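Local coordinates for endoglucanase, glycoside hydrolase family 5 protein (Cytophaga hutchinsonii, PDB 5IHS) that probably hydrolyses internal beta-1,4-glucosidic bonds of cellulose as a periplasmic endoglucanase with a TIM-barrel fold, at residues C252-F260 with D286-I294. Sequence-based numbering, arbitrary orientation.
Sequences CDASGNGNF and DKPETASAI
T290 and N257 meet with their side chains crossing at about a right angle, and T290 takes part in two of the three settled hydrogen bonds between 252-260 and 286-294. The amide oxygen of N257 takes the backbone N-H of T290 on a lone pair in its carbonyl plane (OD1 to N 3.0 Å). N257 has CG anti to its backbone N (chi1 -162°), which, with the amide turned about CB-CG, brings OD1 over to the second loop. With OG1 of T290 anti to the carbonyl carbon, the hydroxyl faces G258, whose N-H points almost straight at it (N to OG1 2.8 Å, 177°), while the methyl packs against C252, T290 CG2 lying 3.6 Å from C252 CB, and skirts the beta-carbon of F260. A valine here would probably keep much of this apolar contact but leave the G258 N-H without its acceptor.

Beside this pair, the carbonyl of G256 accepts the A291 N-H (O to N 3.0 Å), with the donor tilted 32° from the carbonyl plane. The methyl of A291 also touches the sulfur of C252 (CB to SG 3.9 Å). CB, CG and CD of E289 pass beside the G256 carbonyl oxygen (CG to O 3.5 Å), and a water donates to both E289 OE1 and the S255 carbonyl oxygen; K287 forms a salt bridge with the same carboxylate. G256, last residue of the type I turn from D253, has a positive phi at which a beta-carbon would jam against the preceding carbonyl oxygen and crowd E289 OE2. The contact joins loops at the C-terminal ends of barrel strands 244-249 and 279-284, the end that carries the active site in TIM-barrel enzymes; the first leads into helix 262-274, and F260 rests on P311 and L315 of helix 311-329, which follows the second.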
loop_
_atom_site.group_PDB
_atom_site.type_symbol
_atom_site.label_atom_id
_atom_site.label_comp_id
_atom_site.label_asym_id
_atom_site.label_seq_id
_atom_site.Cartn_x
_atom_site.Cartn_y
_atom_site.Cartn_z
ATOM N N CYS A 252 -13.009 2.996 9.519
ATOM C CA CYS A 252 -13.442 3.734 10.698
ATOM C C CYS A 252 -13.008 5.185 10.540
ATOM O O CYS A 252 -12.655 5.646 9.448
ATOM C CB CYS A 252 -12.870 3.053 11.947
ATOM S SG CYS A 252 -11.095 2.893 11.944
ATOM N N ASP A 253 -13.019 5.946 11.626
ATOM C CA ASP A 253 -12.538 7.303 11.412
ATOM C C ASP A 253 -10.999 7.345 11.359
ATOM O O ASP A 253 -10.286 6.356 11.593
ATOM C CB ASP A 253 -13.185 8.314 12.342
ATOM C CG ASP A 253 -12.820 8.097 13.740
ATOM O OD1 ASP A 253 -11.666 7.692 13.960
ATOM O OD2 ASP A 253 -13.680 8.343 14.622
ATOM N N ALA A 254 -10.497 8.514 10.982
ATOM C CA ALA A 254 -9.099 8.668 10.608
ATOM C C ALA A 254 -8.143 8.461 11.767
ATOM O O ALA A 254 -6.949 8.267 11.528
ATOM C CB ALA A 254 -8.885 10.046 9.984
ATOM N N SER A 255 -8.624 8.495 13.009
ATOM C CA SER A 255 -7.756 8.211 14.141
ATOM C C SER A 255 -7.427 6.733 14.275
ATOM O O SER A 255 -6.535 6.389 15.056
ATOM C CB SER A 255 -8.426 8.662 15.436
ATOM O OG SER A 255 -9.546 7.841 15.731
ATOM N N GLY A 256 -8.124 5.858 13.555
ATOM C CA GLY A 256 -7.954 4.430 13.713
ATOM C C GLY A 256 -8.828 3.805 14.779
ATOM O O GLY A 256 -8.779 2.584 14.966
ATOM N N ASN A 257 -9.628 4.598 15.484
ATOM C CA ASN A 257 -10.464 4.083 16.562
ATOM C C ASN A 257 -11.761 4.875 16.567
ATOM O O ASN A 257 -11.731 6.106 16.503
ATOM C CB ASN A 257 -9.745 4.205 17.914
ATOM C CG ASN A 257 -10.355 3.319 18.979
ATOM O OD1 ASN A 257 -10.642 2.152 18.746
ATOM N ND2 ASN A 257 -10.561 3.880 20.158
ATOM N N GLY A 258 -12.880 4.169 16.586
ATOM C CA GLY A 258 -14.193 4.779 16.629
ATOM C C GLY A 258 -14.831 4.937 15.252
ATOM O O GLY A 258 -14.167 4.956 14.214
ATOM N N ASN A 259 -16.159 5.078 15.243
ATOM C CA ASN A 259 -16.915 5.369 14.015
ATOM C C ASN A 259 -16.713 4.293 12.940
ATOM O O ASN A 259 -16.469 4.599 11.769
ATOM C CB ASN A 259 -16.587 6.758 13.441
ATOM C CG ASN A 259 -17.207 7.903 14.234
ATOM O OD1 ASN A 259 -18.424 8.116 14.225
ATOM N ND2 ASN A 259 -16.360 8.674 14.893
ATOM N N PHE A 260 -16.825 3.024 13.332
ATOM C CA PHE A 260 -16.852 1.951 12.343
ATOM C C PHE A 260 -17.983 2.225 11.360
ATOM O O PHE A 260 -19.130 2.450 11.762
ATOM C CB PHE A 260 -17.063 0.612 13.061
ATOM C CG PHE A 260 -17.080 -0.603 12.143
ATOM C CD1 PHE A 260 -16.047 -0.858 11.239
ATOM C CD2 PHE A 260 -18.123 -1.517 12.230
ATOM C CE1 PHE A 260 -16.085 -1.975 10.421
ATOM C CE2 PHE A 260 -18.157 -2.634 11.419
ATOM C CZ PHE A 260 -17.129 -2.873 10.520
ATOM N N ASP A 286 -2.736 -6.270 16.165
ATOM C CA ASP A 286 -3.594 -6.742 17.244
ATOM C C ASP A 286 -3.791 -5.687 18.325
ATOM O O ASP A 286 -4.193 -6.012 19.443
ATOM C CB ASP A 286 -3.074 -8.058 17.821
ATOM C CG ASP A 286 -1.858 -7.885 18.693
ATOM O OD1 ASP A 286 -1.067 -6.953 18.418
ATOM O OD2 ASP A 286 -1.693 -8.695 19.638
ATOM N N LYS A 287 -3.529 -4.428 18.001
ATOM C CA LYS A 287 -3.809 -3.326 18.909
ATOM C C LYS A 287 -5.317 -3.242 19.152
ATOM O O LYS A 287 -6.105 -3.449 18.223
ATOM C CB LYS A 287 -3.309 -2.035 18.250
ATOM C CG LYS A 287 -3.526 -0.754 19.020
ATOM C CD LYS A 287 -2.806 0.422 18.360
ATOM C CE LYS A 287 -2.947 1.680 19.198
ATOM N NZ LYS A 287 -2.295 2.854 18.570
ATOM N N PRO A 288 -5.766 -2.966 20.398
ATOM C CA PRO A 288 -7.222 -2.909 20.671
ATOM C C PRO A 288 -7.871 -1.606 20.213
ATOM O O PRO A 288 -8.361 -0.788 21.013
ATOM C CB PRO A 288 -7.279 -3.117 22.191
ATOM C CG PRO A 288 -5.991 -2.592 22.682
ATOM C CD PRO A 288 -4.974 -2.918 21.638
ATOM N N GLU A 289 -7.895 -1.420 18.889
ATOM C CA GLU A 289 -8.505 -0.270 18.229
ATOM C C GLU A 289 -9.333 -0.767 17.049
ATOM O O GLU A 289 -9.083 -1.845 16.508
ATOM C CB GLU A 289 -7.456 0.758 17.725
ATOM C CG GLU A 289 -6.614 0.314 16.498
ATOM C CD GLU A 289 -5.621 1.376 15.989
ATOM O OE1 GLU A 289 -5.315 2.341 16.720
ATOM O OE2 GLU A 289 -5.133 1.239 14.845
ATOM N N THR A 290 -10.300 0.053 16.619
ATOM C CA THR A 290 -11.252 -0.363 15.587
ATOM C C THR A 290 -10.561 -0.818 14.306
ATOM O O THR A 290 -11.031 -1.755 13.647
ATOM C CB THR A 290 -12.174 0.810 15.249
ATOM O OG1 THR A 290 -12.738 1.333 16.453
ATOM C CG2 THR A 290 -13.285 0.382 14.284
ATOM N N ALA A 291 -9.502 -0.119 13.886
ATOM C CA ALA A 291 -8.894 -0.412 12.589
ATOM C C ALA A 291 -8.173 -1.748 12.559
ATOM O O ALA A 291 -7.938 -2.277 11.469
ATOM C CB ALA A 291 -7.924 0.697 12.176
ATOM N N SER A 292 -7.786 -2.290 13.706
ATOM C CA SER A 292 -7.092 -3.568 13.704
ATOM C C SER A 292 -7.999 -4.647 13.147
ATOM O O SER A 292 -9.170 -4.740 13.510
ATOM C CB SER A 292 -6.688 -3.949 15.112
ATOM O OG SER A 292 -5.711 -3.048 15.585
ATOM N N ALA A 293 -7.434 -5.497 12.292
ATOM C CA ALA A 293 -8.189 -6.573 11.653
ATOM C C ALA A 293 -8.345 -7.809 12.534
ATOM O O ALA A 293 -9.235 -8.636 12.285
ATOM C CB ALA A 293 -7.490 -6.987 10.360
ATOM N N ILE A 294 -7.468 -7.974 13.523
ATOM C CA ILE A 294 -7.418 -9.182 14.334
ATOM C C ILE A 294 -7.398 -8.783 15.809
ATOM O O ILE A 294 -7.003 -7.672 16.166
ATOM C CB ILE A 294 -6.221 -10.087 13.937
ATOM C CG1 ILE A 294 -4.890 -9.358 14.165
ATOM C CG2 ILE A 294 -6.381 -10.558 12.491
ATOM C CD1 ILE A 294 -3.639 -10.116 13.677
HETATM O O HOH W 1 -6.133 4.709 17.277
#